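Putative aspartyl-tRNA synthetase (Leishmania major, PDB 6OD8) probably joins L-aspartate to tRNA(Asp) at the expense of ATP, releasing AMP and diphosphate, as a class II aminoacyl-tRNA synthetase. Local coordinates at residues R488-D493 against A520-G525. Residues are numbered along the deposited sequence; the frame is centred on the assembly and turned at random.
Sequences RIHDPD and AWPHGG
Pro-522 lies across one face of the His-490 imidazole: its CA sits 3.9 Å from the ring centroid and only 11° off the ring normal, a CH-pi contact. CG of the proline reaches over the same ring toward NE2. His-490 is placed for this by a chi1 of 59°, which tucks CG between the backbone N and the carbonyl carbon. His-523 adopts the same first torsion, and its ND1 gives a hydrogen bond of 2.7 Å to Trp-521 O, which lies at the ring edge and in its plane. That bond, with one between NE2 and Gln-280 NE2, holds the rotation of the second imidazole and leaves its CE1 against CB of His-490.

The other end of this ring meets Arg-488. The aliphatic root of the arginine runs past it, CG being 3.5 Å from CD2 of His-523, and the two side chains cross at about a right angle. A bend at chi2 (-58°) then carries the guanidinium along the glycine backbone, with Gly-525 N over one face; beyond the contact, NE forms a salt bridge with Glu-317. Between the backbones, Arg-488 N donates to His-523 O over 3.0 Å. Farther out, a water bridges the diverging segments, donating to Arg-488 O and accepting from His-523 N, with a weak bond from His-490 ND1. The second subunit closes in here, its Thr-175 packing on His-490 and its Val-63 on Pro-522.

Strands 480-487 and 523-529 are antiparallel neighbours in the large sheet of the class II synthetase catalytic domain; the contact continues that pairing to where the two backbones separate, one leading toward helix 492-501 and the other coming into strand 523-529.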
loop_
_atom_site.group_PDB
_atom_site.type_symbol
_atom_site.label_atom_id
_atom_site.label_comp_id
_atom_site.label_asym_id
_atom_site.label_seq_id
_atom_site.Cartn_x
_atom_site.Cartn_y
_atom_site.Cartn_z
ATOM N N ARG A 488 -9.047 0.164 -22.470
ATOM C CA ARG A 488 -9.699 -1.139 -22.449
ATOM C C ARG A 488 -10.927 -1.136 -23.356
ATOM O O ARG A 488 -11.465 -0.085 -23.710
ATOM C CB ARG A 488 -10.147 -1.522 -21.033
ATOM C CG ARG A 488 -9.159 -1.137 -19.912
ATOM C CD ARG A 488 -7.785 -1.764 -20.103
ATOM N NE ARG A 488 -6.921 -1.403 -18.972
ATOM C CZ ARG A 488 -5.608 -1.591 -18.909
ATOM N NH1 ARG A 488 -4.917 -2.129 -19.925
ATOM N NH2 ARG A 488 -4.979 -1.211 -17.811
ATOM N N ILE A 489 -11.417 -2.333 -23.660
ATOM C CA ILE A 489 -12.664 -2.489 -24.410
ATOM C C ILE A 489 -13.797 -2.463 -23.390
ATOM O O ILE A 489 -13.927 -3.385 -22.574
ATOM C CB ILE A 489 -12.679 -3.789 -25.221
ATOM C CG1 ILE A 489 -11.542 -3.797 -26.256
ATOM C CG2 ILE A 489 -14.041 -3.990 -25.900
ATOM C CD1 ILE A 489 -11.461 -5.086 -27.079
ATOM N N HIS A 490 -14.619 -1.412 -23.416
ATOM C CA HIS A 490 -15.683 -1.306 -22.419
ATOM C C HIS A 490 -17.016 -1.811 -22.951
ATOM O O HIS A 490 -18.002 -1.844 -22.205
ATOM C CB HIS A 490 -15.809 0.138 -21.899
ATOM C CG HIS A 490 -16.098 1.140 -22.966
ATOM N ND1 HIS A 490 -15.163 1.516 -23.909
ATOM C CD2 HIS A 490 -17.226 1.831 -23.258
ATOM C CE1 HIS A 490 -15.703 2.394 -24.734
ATOM N NE2 HIS A 490 -16.958 2.595 -24.370
ATOM N N ASP A 491 -17.054 -2.247 -24.217
ATOM C CA ASP A 491 -18.255 -2.819 -24.802
ATOM C C ASP A 491 -18.222 -4.335 -24.667
ATOM O O ASP A 491 -17.307 -4.969 -25.212
ATOM C CB ASP A 491 -18.361 -2.457 -26.277
ATOM C CG ASP A 491 -19.580 -3.077 -26.934
ATOM O OD1 ASP A 491 -20.670 -2.515 -26.755
ATOM O OD2 ASP A 491 -19.449 -4.124 -27.620
ATOM N N PRO A 492 -19.220 -4.958 -24.025
ATOM C CA PRO A 492 -19.155 -6.419 -23.809
ATOM C C PRO A 492 -19.044 -7.234 -25.089
ATOM O O PRO A 492 -18.331 -8.251 -25.118
ATOM C CB PRO A 492 -20.467 -6.717 -23.071
ATOM C CG PRO A 492 -20.908 -5.405 -22.515
ATOM C CD PRO A 492 -20.454 -4.370 -23.484
ATOM N N ASP A 493 -19.746 -6.832 -26.150
ATOM C CA ASP A 493 -19.766 -7.659 -27.351
ATOM C C ASP A 493 -18.441 -7.590 -28.090
ATOM O O ASP A 493 -17.931 -8.623 -28.554
ATOM C CB ASP A 493 -20.932 -7.246 -28.248
ATOM C CG ASP A 493 -22.275 -7.510 -27.594
ATOM O OD1 ASP A 493 -22.748 -8.663 -27.656
ATOM O OD2 ASP A 493 -22.831 -6.578 -26.968
ATOM N N ALA A 520 -21.242 1.073 -19.044
ATOM C CA ALA A 520 -19.818 1.046 -18.736
ATOM C C ALA A 520 -19.178 2.372 -19.112
ATOM O O ALA A 520 -19.535 2.977 -20.125
ATOM C CB ALA A 520 -19.095 -0.093 -19.478
ATOM N N TRP A 521 -18.219 2.823 -18.281
ATOM C CA TRP A 521 -17.410 4.008 -18.595
ATOM C C TRP A 521 -16.237 3.635 -19.507
ATOM O O TRP A 521 -15.557 2.641 -19.254
ATOM C CB TRP A 521 -16.842 4.628 -17.306
ATOM C CG TRP A 521 -17.850 5.062 -16.301
ATOM C CD1 TRP A 521 -18.333 4.335 -15.265
ATOM C CD2 TRP A 521 -18.457 6.363 -16.201
ATOM N NE1 TRP A 521 -19.238 5.089 -14.520
ATOM C CE2 TRP A 521 -19.310 6.345 -15.065
ATOM C CE3 TRP A 521 -18.331 7.554 -16.932
ATOM C CZ2 TRP A 521 -20.076 7.459 -14.676
ATOM C CZ3 TRP A 521 -19.090 8.670 -16.526
ATOM C CH2 TRP A 521 -19.950 8.603 -15.425
ATOM N N PRO A 522 -15.947 4.438 -20.541
ATOM C CA PRO A 522 -14.647 4.304 -21.223
ATOM C C PRO A 522 -13.523 4.479 -20.207
ATOM O O PRO A 522 -13.597 5.330 -19.321
ATOM C CB PRO A 522 -14.657 5.426 -22.273
ATOM C CG PRO A 522 -16.157 5.799 -22.471
ATOM C CD PRO A 522 -16.768 5.554 -21.068
ATOM N N HIS A 523 -12.495 3.637 -20.308
ATOM C CA HIS A 523 -11.468 3.647 -19.276
ATOM C C HIS A 523 -10.184 3.021 -19.802
ATOM O O HIS A 523 -10.155 2.438 -20.888
ATOM C CB HIS A 523 -11.955 2.918 -18.015
ATOM C CG HIS A 523 -12.275 1.469 -18.238
ATOM N ND1 HIS A 523 -13.430 1.050 -18.867
ATOM C CD2 HIS A 523 -11.600 0.346 -17.900
ATOM C CE1 HIS A 523 -13.451 -0.272 -18.905
ATOM N NE2 HIS A 523 -12.351 -0.725 -18.330
ATOM N N GLY A 524 -9.109 3.186 -19.021
ATOM C CA GLY A 524 -7.799 2.645 -19.346
ATOM C C GLY A 524 -6.915 2.674 -18.121
ATOM O O GLY A 524 -7.308 3.169 -17.069
ATOM N N GLY A 525 -5.716 2.119 -18.238
ATOM C CA GLY A 525 -4.892 2.033 -17.041
ATOM C C GLY A 525 -3.529 1.478 -17.379
ATOM O O GLY A 525 -3.197 1.287 -18.547
HETATM O O HOH W 1 -12.676 2.187 -22.894
#